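Local coordinates for Thiol:disulfide interchange protein DsbL (PDB 3C7M), which forms disulfide bonds in periplasmic proteins by passing on its own disulfide, working with DsbI to introduce an essential disulfide into the arylsulfate sulfotransferase AssT, at residues S26-F31 against A102-K107; P30-Y35 against Q161-Y166; H57-G62 against K150-Y155; E70-L75 against K94-A99. One frame throughout, in Å; residues are numbered along the deposited sequence.

How the interactions relate
Interactions 1 and 2 meet at the redox-active pair C29 and C32, reduced in this structure, with no disulfide between them. They share P30 and F31, with centres about 11 Å apart: interaction 1 packs the turn before the pair on helix 92-106, and interaction 2 sets C32 beside the cis-proline loop. Interaction 3, its centre about 16 Å from that of interaction 1, joins it where H57 NE2 hydrogen-bonds Y27 N (3.1 Å), and it meets interaction 2 where V163 packs on K61 and L58. In interaction 4 all the touching residues are buried; F72 touches H57 of interaction 3, the two centres being about 15 Å apart, and helix 92-106 runs on to carry Y104 and H105.

Interaction 1: S26-F31 against A102-K107; sequences SYACPF and AAYHDK. With CD (cadmium ion), chain F.
Y27 and A28, in the turn that ends at C29, and P30, which opens helix 30-38, meet Y104 and H105 near the end of helix 92-106 in a largely aromatic contact with one hydrogen bond and a cadmium ion at its side. The loop from S26 to C29 is a type I turn, tightened by an ST turn in which S26 OG accepts from A28 N. A28 lies over one face of the Y104 ring: its CA sits 4.0 Å from the ring centroid, a CH-pi contact, and A28 CB is 3.8 Å from Y104 CZ. A side chain this small lets the backbone come down close to the ring. Y104 has CG anti to its backbone N (chi1 -176°), which carries the phenol across to the turn. Y27 turns an edge toward the same ring in an offset edge-to-face pair, planes at 84° and CE2 3.8 Å from Y104 CD2, while its OH is bonded by Y64 N. Beside them, H105 NE2 donates to Y27 O over 2.9 Å, a bond bent to 137° at the hydrogen. H105 CE1 packs 3.9 Å from P30 CD. On the other side of the imidazole, H105 ND1 binds cadmium at 2.4 Å, with water 1 and two atoms from elsewhere in the structure as further ligands. With one ring nitrogen donating to a carbonyl and the other holding a metal, the rotation of the H105 ring is fixed.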
loop_
_atom_site.group_PDB
_atom_site.type_symbol
_atom_site.label_atom_id
_atom_site.label_comp_id
_atom_site.label_asym_id
_atom_site.label_seq_id
_atom_site.Cartn_x
_atom_site.Cartn_y
_atom_site.Cartn_z
ATOM N N SER A 26 2.822 3.800 4.037
ATOM C CA SER A 26 2.138 4.246 5.256
ATOM C C SER A 26 1.311 5.472 4.944
ATOM O O SER A 26 1.762 6.354 4.211
ATOM C CB SER A 26 3.155 4.611 6.339
ATOM O OG SER A 26 2.538 5.346 7.389
ATOM N N TYR A 27 0.112 5.546 5.514
ATOM C CA TYR A 27 -0.728 6.731 5.360
ATOM C C TYR A 27 0.019 8.003 5.813
ATOM O O TYR A 27 -0.250 9.104 5.317
ATOM C CB TYR A 27 -2.035 6.568 6.154
ATOM C CG TYR A 27 -1.859 6.798 7.641
ATOM C CD1 TYR A 27 -1.354 5.797 8.469
ATOM C CD2 TYR A 27 -2.175 8.030 8.210
ATOM C CE1 TYR A 27 -1.163 6.017 9.831
ATOM C CE2 TYR A 27 -1.998 8.255 9.564
ATOM C CZ TYR A 27 -1.495 7.255 10.365
ATOM O OH TYR A 27 -1.333 7.490 11.706
ATOM N N ALA A 28 0.950 7.843 6.756
ATOM C CA ALA A 28 1.620 8.984 7.394
ATOM C C ALA A 28 2.901 9.417 6.680
ATOM O O ALA A 28 3.610 10.317 7.145
ATOM C CB ALA A 28 1.897 8.673 8.851
ATOM N N CYS A 29 3.191 8.789 5.548
ATOM C CA CYS A 29 4.436 9.069 4.843
ATOM C C CYS A 29 4.201 10.037 3.689
ATOM O O CYS A 29 3.433 9.739 2.774
ATOM C CB CYS A 29 5.068 7.780 4.332
ATOM S SG CYS A 29 6.478 8.106 3.244
ATOM N N PRO A 30 4.868 11.209 3.724
ATOM C CA PRO A 30 4.620 12.207 2.679
ATOM C C PRO A 30 5.026 11.760 1.265
ATOM O O PRO A 30 4.338 12.100 0.295
ATOM C CB PRO A 30 5.447 13.412 3.133
ATOM C CG PRO A 30 6.505 12.843 3.998
ATOM C CD PRO A 30 5.866 11.674 4.705
ATOM N N PHE A 31 6.125 11.013 1.156
ATOM C CA PHE A 31 6.564 10.494 -0.137
ATOM C C PHE A 31 5.617 9.424 -0.694
ATOM O O PHE A 31 5.404 9.357 -1.904
ATOM C CB PHE A 31 8.012 9.996 -0.075
ATOM C CG PHE A 31 9.037 11.082 -0.298
ATOM C CD1 PHE A 31 9.457 11.404 -1.586
ATOM C CD2 PHE A 31 9.583 11.780 0.777
ATOM C CE1 PHE A 31 10.405 12.406 -1.802
ATOM C CE2 PHE A 31 10.528 12.782 0.573
ATOM C CZ PHE A 31 10.939 13.095 -0.720
ATOM N N ALA A 102 -5.123 12.972 2.437
ATOM C CA ALA A 102 -5.591 14.365 2.468
ATOM C C ALA A 102 -5.733 14.866 3.901
ATOM O O ALA A 102 -5.287 15.969 4.228
ATOM C CB ALA A 102 -6.895 14.529 1.702
ATOM N N ALA A 103 -6.342 14.055 4.761
ATOM C CA ALA A 103 -6.542 14.455 6.154
ATOM C C ALA A 103 -5.210 14.688 6.859
ATOM O O ALA A 103 -4.997 15.739 7.452
ATOM C CB ALA A 103 -7.389 13.417 6.904
ATOM N N TYR A 104 -4.314 13.710 6.785
ATOM C CA TYR A 104 -3.047 13.774 7.496
ATOM C C TYR A 104 -2.097 14.840 6.937
ATOM O O TYR A 104 -1.554 15.635 7.696
ATOM C CB TYR A 104 -2.372 12.391 7.510
ATOM C CG TYR A 104 -1.094 12.350 8.310
ATOM C CD1 TYR A 104 0.110 12.743 7.736
ATOM C CD2 TYR A 104 -1.086 11.925 9.632
ATOM C CE1 TYR A 104 1.299 12.718 8.456
ATOM C CE2 TYR A 104 0.097 11.895 10.372
ATOM C CZ TYR A 104 1.285 12.294 9.775
ATOM O OH TYR A 104 2.469 12.272 10.485
ATOM N N HIS A 105 -1.893 14.835 5.621
ATOM C CA HIS A 105 -0.865 15.670 4.999
ATOM C C HIS A 105 -1.355 17.046 4.587
ATOM O O HIS A 105 -0.630 18.028 4.742
ATOM C CB HIS A 105 -0.227 14.941 3.811
ATOM C CG HIS A 105 0.451 13.662 4.192
ATOM N ND1 HIS A 105 1.686 13.626 4.803
ATOM C CD2 HIS A 105 0.054 12.373 4.074
ATOM C CE1 HIS A 105 2.026 12.370 5.035
ATOM N NE2 HIS A 105 1.052 11.589 4.599
ATOM N N ASP A 106 -2.563 17.120 4.044
ATOM C CA ASP A 106 -3.074 18.407 3.568
ATOM C C ASP A 106 -3.735 19.194 4.694
ATOM O O ASP A 106 -3.543 20.407 4.800
ATOM C CB ASP A 106 -4.026 18.224 2.387
ATOM C CG ASP A 106 -3.368 17.526 1.199
ATOM O OD1 ASP A 106 -2.150 17.696 0.987
ATOM O OD2 ASP A 106 -4.081 16.797 0.480
ATOM N N LYS A 107 -4.502 18.509 5.539
ATOM C CA LYS A 107 -5.271 19.187 6.589
ATOM C C LYS A 107 -4.615 19.138 7.968
ATOM O O LYS A 107 -5.086 19.796 8.898
ATOM C CB LYS A 107 -6.689 18.627 6.670
ATOM C CG LYS A 107 -7.525 18.903 5.424
ATOM C CD LYS A 107 -8.972 18.521 5.650
ATOM C CE LYS A 107 -9.857 18.987 4.501
ATOM N NZ LYS A 107 -11.287 18.612 4.705
HETATM CD CD CD F . 2.942 15.513 5.606
HETATM O O HOH W 1 3.329 16.982 3.812
#

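Interaction 2: P30-Y35 against Q161-Y166; sequences PFCYKY and QGVPAY
C32 places its sulfur against the V163-P164 junction: SG lies 3.5 Å from P164 N, 3.7 Å from P164 CD and 3.8 Å from V163 CB. The sulfur reaches this position because it stands beside its own backbone N and opposite the carbonyl carbon (chi1 -72°). One residue earlier, F31 lays CB 3.9 Å from P164 CD, although the ring beyond it leads off from the loop. A turn further along helix 30-38, Y35 packs its CB 3.5 Å from Y166 OH. That hydroxyl is also linked to the helix through water 2, which donates to C32 O at 3.1 Å and lies 3.0 Å from Y166 OH; T40 bonds the same hydroxyl from outside the two segments.

The next shell sets the shape of the loop. The peptide bond before P164 is cis, and the proline ring points toward the helix; proline is the residue that tolerates a cis bond most readily. Q161 NE2 holds P164 O over 3.2 Å with the acceptor in its amide plane, and T176 OG1 bonds the same oxygen. G162 leaves the preceding helix with a positive phi, easy for glycine, and A165 then joins V24 in the sheet.

A cis-proline loop facing a CxxC pair is characteristic of the thioredoxin-family oxidoreductases; in relatives the loop helps to receive the substrate chain, and it probably does so here. No direct hydrogen bond crosses between the segments, so the C32 sulfur meets the loop through apolar contact, and its hydrogen bonding is supplied from elsewhere.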
loop_
_atom_site.group_PDB
_atom_site.type_symbol
_atom_site.label_atom_id
_atom_site.label_comp_id
_atom_site.label_asym_id
_atom_site.label_seq_id
_atom_site.Cartn_x
_atom_site.Cartn_y
_atom_site.Cartn_z
ATOM N N PRO A 30 4.868 11.209 3.724
ATOM C CA PRO A 30 4.620 12.207 2.679
ATOM C C PRO A 30 5.026 11.760 1.265
ATOM O O PRO A 30 4.338 12.100 0.295
ATOM C CB PRO A 30 5.447 13.412 3.133
ATOM C CG PRO A 30 6.505 12.843 3.998
ATOM C CD PRO A 30 5.866 11.674 4.705
ATOM N N PHE A 31 6.125 11.013 1.156
ATOM C CA PHE A 31 6.564 10.494 -0.137
ATOM C C PHE A 31 5.617 9.424 -0.694
ATOM O O PHE A 31 5.404 9.357 -1.904
ATOM C CB PHE A 31 8.012 9.996 -0.075
ATOM C CG PHE A 31 9.037 11.082 -0.298
ATOM C CD1 PHE A 31 9.457 11.404 -1.586
ATOM C CD2 PHE A 31 9.583 11.780 0.777
ATOM C CE1 PHE A 31 10.405 12.406 -1.802
ATOM C CE2 PHE A 31 10.528 12.782 0.573
ATOM C CZ PHE A 31 10.939 13.095 -0.720
ATOM N N CYS A 32 5.024 8.615 0.185
ATOM C CA CYS A 32 3.995 7.667 -0.248
ATOM C C CYS A 32 2.842 8.398 -0.932
ATOM O O CYS A 32 2.368 7.973 -1.975
ATOM C CB CYS A 32 3.469 6.830 0.917
ATOM S SG CYS A 32 4.650 5.607 1.509
ATOM N N TYR A 33 2.416 9.516 -0.345
ATOM C CA TYR A 33 1.358 10.341 -0.921
ATOM C C TYR A 33 1.801 10.893 -2.280
ATOM O O TYR A 33 1.066 10.795 -3.263
ATOM C CB TYR A 33 1.018 11.474 0.055
ATOM C CG TYR A 33 -0.201 12.319 -0.265
ATOM C CD1 TYR A 33 -1.160 11.917 -1.209
ATOM C CD2 TYR A 33 -0.419 13.511 0.423
ATOM C CE1 TYR A 33 -2.295 12.705 -1.466
ATOM C CE2 TYR A 33 -1.545 14.298 0.178
ATOM C CZ TYR A 33 -2.476 13.896 -0.761
ATOM O OH TYR A 33 -3.587 14.679 -0.993
ATOM N N LYS A 34 3.013 11.445 -2.321
ATOM C CA LYS A 34 3.574 12.029 -3.544
ATOM C C LYS A 34 3.654 11.025 -4.691
ATOM O O LYS A 34 3.175 11.296 -5.797
ATOM C CB LYS A 34 4.951 12.626 -3.259
ATOM C CG LYS A 34 4.899 13.929 -2.477
ATOM N N TYR A 35 4.231 9.857 -4.418
ATOM C CA TYR A 35 4.336 8.811 -5.445
ATOM C C TYR A 35 2.977 8.205 -5.834
ATOM O O TYR A 35 2.780 7.811 -6.987
ATOM C CB TYR A 35 5.381 7.747 -5.065
ATOM C CG TYR A 35 6.828 8.230 -5.194
ATOM C CD1 TYR A 35 7.433 8.963 -4.176
ATOM C CD2 TYR A 35 7.588 7.957 -6.339
ATOM C CE1 TYR A 35 8.753 9.413 -4.283
ATOM C CE2 TYR A 35 8.915 8.404 -6.457
ATOM C CZ TYR A 35 9.488 9.135 -5.422
ATOM O OH TYR A 35 10.795 9.594 -5.505
ATOM N N GLN A 161 15.317 1.181 2.711
ATOM C CA GLN A 161 15.342 2.535 2.157
ATOM C C GLN A 161 14.045 3.304 2.419
ATOM O O GLN A 161 13.692 4.228 1.685
ATOM C CB GLN A 161 15.709 2.501 0.661
ATOM C CG GLN A 161 14.855 1.560 -0.199
ATOM C CD GLN A 161 13.661 2.264 -0.801
ATOM O OE1 GLN A 161 13.813 3.201 -1.592
ATOM N NE2 GLN A 161 12.464 1.827 -0.429
ATOM N N GLY A 162 13.358 2.928 3.497
ATOM C CA GLY A 162 12.153 3.624 3.930
ATOM C C GLY A 162 10.921 3.208 3.157
ATOM O O GLY A 162 10.899 2.158 2.516
ATOM N N VAL A 163 9.890 4.038 3.238
ATOM C CA VAL A 163 8.702 3.875 2.409
ATOM C C VAL A 163 8.536 5.111 1.517
ATOM O O VAL A 163 8.966 6.206 1.891
ATOM C CB VAL A 163 7.421 3.597 3.250
ATOM C CG1 VAL A 163 7.455 2.187 3.827
ATOM C CG2 VAL A 163 7.242 4.636 4.357
ATOM N N PRO A 164 7.925 4.950 0.332
ATOM C CA PRO A 164 7.386 3.712 -0.222
ATOM C C PRO A 164 8.474 2.720 -0.609
ATOM O O PRO A 164 9.606 3.119 -0.917
ATOM C CB PRO A 164 6.644 4.178 -1.475
ATOM C CG PRO A 164 7.327 5.451 -1.862
ATOM C CD PRO A 164 7.726 6.093 -0.576
ATOM N N ALA A 165 8.117 1.442 -0.588
ATOM C CA ALA A 165 9.027 0.381 -0.999
ATOM C C ALA A 165 8.305 -0.480 -2.038
ATOM O O ALA A 165 7.397 -1.260 -1.709
ATOM C CB ALA A 165 9.468 -0.436 0.209
ATOM N N TYR A 166 8.699 -0.310 -3.300
ATOM C CA TYR A 166 8.139 -1.101 -4.393
ATOM C C TYR A 166 8.992 -2.337 -4.610
ATOM O O TYR A 166 10.191 -2.229 -4.887
ATOM C CB TYR A 166 8.075 -0.293 -5.683
ATOM C CG TYR A 166 7.180 0.922 -5.626
ATOM C CD1 TYR A 166 7.684 2.158 -5.224
ATOM C CD2 TYR A 166 5.837 0.850 -6.018
ATOM C CE1 TYR A 166 6.873 3.297 -5.198
ATOM C CE2 TYR A 166 5.021 1.990 -5.999
ATOM C CZ TYR A 166 5.550 3.206 -5.588
ATOM O OH TYR A 166 4.771 4.347 -5.543
HETATM O O HOH W 2 3.872 5.449 -2.847
#

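Interaction 3: H57-G62 against K150-Y155; sequences HLETKG and KWKASY
H57 rests its backbone on the indole of W151: H57 N lies over one face, 3.5 Å from W151 CD2, and H57 CB is 3.7 Å from W151 CE3. The broad, flat tryptophan suits this place because it can cover a strand end from one side. The imidazole of H57 leads away, to S69 at ND1 and Y27 N at NE2. With CG opposite its own N (chi1 177°), L58 carries its isobutyl group across, and CD1 packs 3.6 Å from Y155 CA and 3.8 Å from S154 CB. T60 crosses Y155 at about a right angle, with OG1 near the plane of the ring at its edge, 3.5 Å from Y155 CD2. Apart from these, K152 bends at chi2 to bring NZ to 2.6 Å from E59 OE2, a salt bridge in which NZ meets the syn side of OE2, 15° out of the carboxylate plane. Water 3 ties the backbones together, accepting from E59 N (3.0 Å) and donating to W151 O (2.9 Å). The contact joins the end of edge strand 52-57 to the helix leading back toward the cis-proline loop, a junction between the thioredoxin sheet and the inserted helical domain of DsbA-like proteins.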
loop_
_atom_site.group_PDB
_atom_site.type_symbol
_atom_site.label_atom_id
_atom_site.label_comp_id
_atom_site.label_asym_id
_atom_site.label_seq_id
_atom_site.Cartn_x
_atom_site.Cartn_y
_atom_site.Cartn_z
ATOM N N HIS A 57 0.508 -2.376 3.930
ATOM C CA HIS A 57 0.586 -1.233 4.830
ATOM C C HIS A 57 1.546 -1.501 5.981
ATOM O O HIS A 57 1.621 -2.626 6.489
ATOM C CB HIS A 57 -0.797 -0.811 5.346
ATOM C CG HIS A 57 -0.795 0.551 5.971
ATOM N ND1 HIS A 57 -0.879 0.744 7.333
ATOM C CD2 HIS A 57 -0.662 1.782 5.421
ATOM C CE1 HIS A 57 -0.808 2.041 7.594
ATOM N NE2 HIS A 57 -0.684 2.692 6.451
ATOM N N LEU A 58 2.292 -0.463 6.357
ATOM C CA LEU A 58 3.247 -0.526 7.463
ATOM C C LEU A 58 2.571 -0.032 8.733
ATOM O O LEU A 58 2.357 1.173 8.896
ATOM C CB LEU A 58 4.471 0.324 7.132
ATOM C CG LEU A 58 5.554 0.449 8.205
ATOM C CD1 LEU A 58 6.273 -0.870 8.432
ATOM C CD2 LEU A 58 6.521 1.537 7.792
ATOM N N GLU A 59 2.242 -0.959 9.632
ATOM C CA GLU A 59 1.416 -0.625 10.804
ATOM C C GLU A 59 2.155 0.126 11.919
ATOM O O GLU A 59 1.524 0.644 12.844
ATOM C CB GLU A 59 0.722 -1.873 11.368
ATOM C CG GLU A 59 1.656 -2.858 12.034
ATOM C CD GLU A 59 0.922 -3.828 12.934
ATOM O OE1 GLU A 59 0.267 -3.381 13.899
ATOM O OE2 GLU A 59 1.004 -5.036 12.681
ATOM N N THR A 60 3.479 0.187 11.833
ATOM C CA THR A 60 4.290 0.738 12.927
ATOM C C THR A 60 4.526 2.244 12.830
ATOM O O THR A 60 5.055 2.856 13.766
ATOM C CB THR A 60 5.641 0.011 13.032
ATOM O OG1 THR A 60 6.257 0.003 11.744
ATOM C CG2 THR A 60 5.441 -1.422 13.486
ATOM N N LYS A 61 4.137 2.847 11.713
ATOM C CA LYS A 61 4.339 4.277 11.515
ATOM C C LYS A 61 3.084 5.070 11.858
ATOM O O LYS A 61 1.969 4.669 11.514
ATOM C CB LYS A 61 4.778 4.556 10.072
ATOM C CG LYS A 61 5.259 5.982 9.844
ATOM C CD LYS A 61 5.618 6.257 8.387
ATOM C CE LYS A 61 7.008 5.755 8.022
ATOM N NZ LYS A 61 8.083 6.498 8.751
ATOM N N GLY A 62 3.268 6.201 12.535
ATOM C CA GLY A 62 2.155 7.056 12.900
ATOM C C GLY A 62 1.360 6.538 14.078
ATOM O O GLY A 62 1.502 5.379 14.494
ATOM N N LYS A 150 0.231 -11.084 6.649
ATOM C CA LYS A 150 1.202 -10.879 5.565
ATOM C C LYS A 150 1.927 -9.537 5.690
ATOM O O LYS A 150 3.150 -9.440 5.472
ATOM C CB LYS A 150 0.511 -10.963 4.203
ATOM C CG LYS A 150 0.125 -12.363 3.809
ATOM C CD LYS A 150 -0.582 -12.375 2.468
ATOM C CE LYS A 150 -0.697 -13.795 1.918
ATOM N NZ LYS A 150 -0.915 -14.832 2.974
ATOM N N TRP A 151 1.172 -8.496 6.034
ATOM C CA TRP A 151 1.721 -7.153 6.095
ATOM C C TRP A 151 2.696 -6.928 7.246
ATOM O O TRP A 151 3.335 -5.878 7.318
ATOM C CB TRP A 151 0.601 -6.123 6.157
ATOM C CG TRP A 151 -0.212 -6.038 4.913
ATOM C CD1 TRP A 151 0.002 -6.698 3.728
ATOM C CD2 TRP A 151 -1.361 -5.216 4.712
ATOM N NE1 TRP A 151 -0.959 -6.344 2.810
ATOM C CE2 TRP A 151 -1.805 -5.431 3.386
ATOM C CE3 TRP A 151 -2.069 -4.324 5.525
ATOM C CZ2 TRP A 151 -2.927 -4.783 2.853
ATOM C CZ3 TRP A 151 -3.188 -3.684 4.999
ATOM C CH2 TRP A 151 -3.604 -3.911 3.672
ATOM N N LYS A 152 2.829 -7.911 8.135
ATOM C CA LYS A 152 3.834 -7.810 9.198
ATOM C C LYS A 152 5.239 -7.725 8.603
ATOM O O LYS A 152 6.139 -7.170 9.227
ATOM C CB LYS A 152 3.749 -8.996 10.159
ATOM C CG LYS A 152 2.419 -9.126 10.890
ATOM C CD LYS A 152 2.214 -8.022 11.920
ATOM C CE LYS A 152 0.907 -8.228 12.656
ATOM N NZ LYS A 152 0.798 -7.371 13.873
ATOM N N ALA A 153 5.400 -8.239 7.382
ATOM C CA ALA A 153 6.688 -8.245 6.687
ATOM C C ALA A 153 7.129 -6.853 6.241
ATOM O O ALA A 153 8.272 -6.672 5.822
ATOM C CB ALA A 153 6.628 -9.204 5.483
ATOM N N SER A 154 6.224 -5.876 6.331
ATOM C CA SER A 154 6.505 -4.503 5.909
ATOM C C SER A 154 7.629 -3.865 6.716
ATOM O O SER A 154 8.427 -3.092 6.186
ATOM C CB SER A 154 5.247 -3.641 6.025
ATOM O OG SER A 154 4.209 -4.137 5.192
ATOM N N TYR A 155 7.692 -4.207 7.999
ATOM C CA TYR A 155 8.629 -3.565 8.903
ATOM C C TYR A 155 10.069 -3.795 8.461
ATOM O O TYR A 155 10.845 -2.850 8.356
ATOM C CB TYR A 155 8.385 -4.064 10.325
ATOM C CG TYR A 155 9.254 -3.432 11.395
ATOM C CD1 TYR A 155 10.500 -3.974 11.722
ATOM C CD2 TYR A 155 8.816 -2.313 12.100
ATOM C CE1 TYR A 155 11.288 -3.405 12.734
ATOM C CE2 TYR A 155 9.597 -1.741 13.104
ATOM C CZ TYR A 155 10.831 -2.291 13.411
ATOM O OH TYR A 155 11.606 -1.722 14.410
HETATM O O HOH W 3 3.531 -3.614 9.159
#

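Interaction 4: E70-L75 against K94-A99; sequences EVFAVL and KKAKFA
F72 directs the CE1 corner of its ring at the backbone of helix 92-106: A96 C lies at the ring edge near its plane, 4.1 Å from CE1, and K97 CA comes in obliquely at 3.7 Å. Other parts of this phenyl group are taken by H57 and F93, both in edge-to-face pairs, and by F25, so it is packed by rings as well as by the helix. A96 fills the middle of the contact. L75 CD1 lies 3.4 Å from A96 CB, tighter than usual for two carbons, and V71 CG1 a looser 4.2 Å from it. Alanine suits this site, since its single methyl lets leucine, valine and phenylalanine close in on the same place, and the short L75 pair marks how tight the fit is. K97 touches F72 with its CB, 4.1 Å from F72 CE1, before its chain bends away. No hydrogen bond crosses. The segments run nearly antiparallel (159°), axes 9.9 Å apart at closest approach. Helix 65-81 is covered elsewhere by helices 132-139 and 142-150, through V71 on F135 and A73 on V144, while F72 borders the sheet at strands 20-25 and 52-57.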
loop_
_atom_site.group_PDB
_atom_site.type_symbol
_atom_site.label_atom_id
_atom_site.label_comp_id
_atom_site.label_asym_id
_atom_site.label_seq_id
_atom_site.Cartn_x
_atom_site.Cartn_y
_atom_site.Cartn_z
ATOM N N GLU A 70 -6.008 -2.024 9.412
ATOM C CA GLU A 70 -7.307 -2.703 9.494
ATOM C C GLU A 70 -8.267 -2.210 8.423
ATOM O O GLU A 70 -8.890 -3.009 7.717
ATOM C CB GLU A 70 -7.933 -2.506 10.868
ATOM C CG GLU A 70 -7.144 -3.157 11.995
ATOM C CD GLU A 70 -7.753 -2.897 13.362
ATOM O OE1 GLU A 70 -8.372 -1.825 13.559
ATOM O OE2 GLU A 70 -7.609 -3.773 14.246
ATOM N N VAL A 71 -8.375 -0.892 8.289
ATOM C CA VAL A 71 -9.293 -0.321 7.303
ATOM C C VAL A 71 -8.876 -0.759 5.899
ATOM O O VAL A 71 -9.699 -1.233 5.118
ATOM C CB VAL A 71 -9.370 1.219 7.432
ATOM C CG1 VAL A 71 -10.107 1.830 6.253
ATOM C CG2 VAL A 71 -10.046 1.613 8.756
ATOM N N PHE A 72 -7.588 -0.628 5.589
ATOM C CA PHE A 72 -7.106 -0.991 4.256
ATOM C C PHE A 72 -7.253 -2.480 3.960
ATOM O O PHE A 72 -7.626 -2.837 2.846
ATOM C CB PHE A 72 -5.653 -0.563 4.044
ATOM C CG PHE A 72 -5.422 0.931 4.101
ATOM C CD1 PHE A 72 -6.390 1.843 3.657
ATOM C CD2 PHE A 72 -4.203 1.418 4.558
ATOM C CE1 PHE A 72 -6.150 3.219 3.714
ATOM C CE2 PHE A 72 -3.952 2.793 4.609
ATOM C CZ PHE A 72 -4.917 3.692 4.179
ATOM N N ALA A 73 -6.971 -3.338 4.947
ATOM C CA ALA A 73 -7.111 -4.786 4.757
ATOM C C ALA A 73 -8.563 -5.147 4.468
ATOM O O ALA A 73 -8.853 -5.960 3.583
ATOM C CB ALA A 73 -6.597 -5.559 5.974
ATOM N N VAL A 74 -9.478 -4.531 5.206
ATOM C CA VAL A 74 -10.905 -4.782 4.970
ATOM C C VAL A 74 -11.290 -4.344 3.557
ATOM O O VAL A 74 -11.903 -5.105 2.803
ATOM C CB VAL A 74 -11.786 -4.097 6.034
ATOM C CG1 VAL A 74 -13.237 -3.992 5.557
ATOM C CG2 VAL A 74 -11.701 -4.866 7.353
ATOM N N LEU A 75 -10.891 -3.134 3.178
ATOM C CA LEU A 75 -11.363 -2.576 1.913
ATOM C C LEU A 75 -10.720 -3.222 0.694
ATOM O O LEU A 75 -11.387 -3.408 -0.319
ATOM C CB LEU A 75 -11.218 -1.052 1.891
ATOM C CG LEU A 75 -12.016 -0.331 2.988
ATOM C CD1 LEU A 75 -11.699 1.148 3.000
ATOM C CD2 LEU A 75 -13.535 -0.567 2.871
ATOM N N LYS A 94 -9.160 2.728 -2.477
ATOM C CA LYS A 94 -8.636 3.960 -3.051
ATOM C C LYS A 94 -9.229 5.195 -2.367
ATOM O O LYS A 94 -8.509 6.137 -2.025
ATOM C CB LYS A 94 -8.909 3.997 -4.550
ATOM C CG LYS A 94 -8.346 5.217 -5.226
ATOM C CD LYS A 94 -8.458 5.118 -6.737
ATOM C CE LYS A 94 -8.245 6.486 -7.357
ATOM N NZ LYS A 94 -8.035 6.357 -8.829
ATOM N N LYS A 95 -10.535 5.162 -2.133
ATOM C CA LYS A 95 -11.215 6.284 -1.502
ATOM C C LYS A 95 -10.704 6.514 -0.086
ATOM O O LYS A 95 -10.414 7.653 0.297
ATOM C CB LYS A 95 -12.723 6.054 -1.498
ATOM C CG LYS A 95 -13.345 6.123 -2.886
ATOM C CD LYS A 95 -14.836 5.847 -2.847
ATOM C CE LYS A 95 -15.442 5.882 -4.245
ATOM N NZ LYS A 95 -16.897 5.533 -4.195
ATOM N N ALA A 96 -10.591 5.437 0.690
ATOM C CA ALA A 96 -10.079 5.563 2.050
ATOM C C ALA A 96 -8.629 6.037 2.069
ATOM O O ALA A 96 -8.266 6.910 2.866
ATOM C CB ALA A 96 -10.216 4.250 2.811
ATOM N N LYS A 97 -7.803 5.469 1.186
ATOM C CA LYS A 97 -6.382 5.806 1.145
ATOM C C LYS A 97 -6.176 7.293 0.885
ATOM O O LYS A 97 -5.426 7.957 1.595
ATOM C CB LYS A 97 -5.658 4.968 0.093
ATOM C CG LYS A 97 -4.165 5.280 -0.022
ATOM C CD LYS A 97 -3.455 4.417 -1.078
ATOM C CE LYS A 97 -4.150 4.460 -2.426
ATOM N NZ LYS A 97 -3.254 4.010 -3.551
ATOM N N PHE A 98 -6.876 7.828 -0.107
ATOM C CA PHE A 98 -6.704 9.243 -0.395
ATOM C C PHE A 98 -7.336 10.156 0.641
ATOM O O PHE A 98 -6.839 11.271 0.860
ATOM C CB PHE A 98 -7.102 9.579 -1.827
ATOM C CG PHE A 98 -6.051 9.192 -2.817
ATOM C CD1 PHE A 98 -4.882 9.943 -2.932
ATOM C CD2 PHE A 98 -6.198 8.053 -3.593
ATOM C CE1 PHE A 98 -3.889 9.571 -3.824
ATOM C CE2 PHE A 98 -5.213 7.685 -4.499
ATOM C CZ PHE A 98 -4.064 8.451 -4.617
ATOM N N ALA A 99 -8.389 9.677 1.303
ATOM C CA ALA A 99 -8.988 10.433 2.401
ATOM C C ALA A 99 -7.988 10.583 3.546
ATOM O O ALA A 99 -7.868 11.666 4.131
ATOM C CB ALA A 99 -10.261 9.768 2.885
#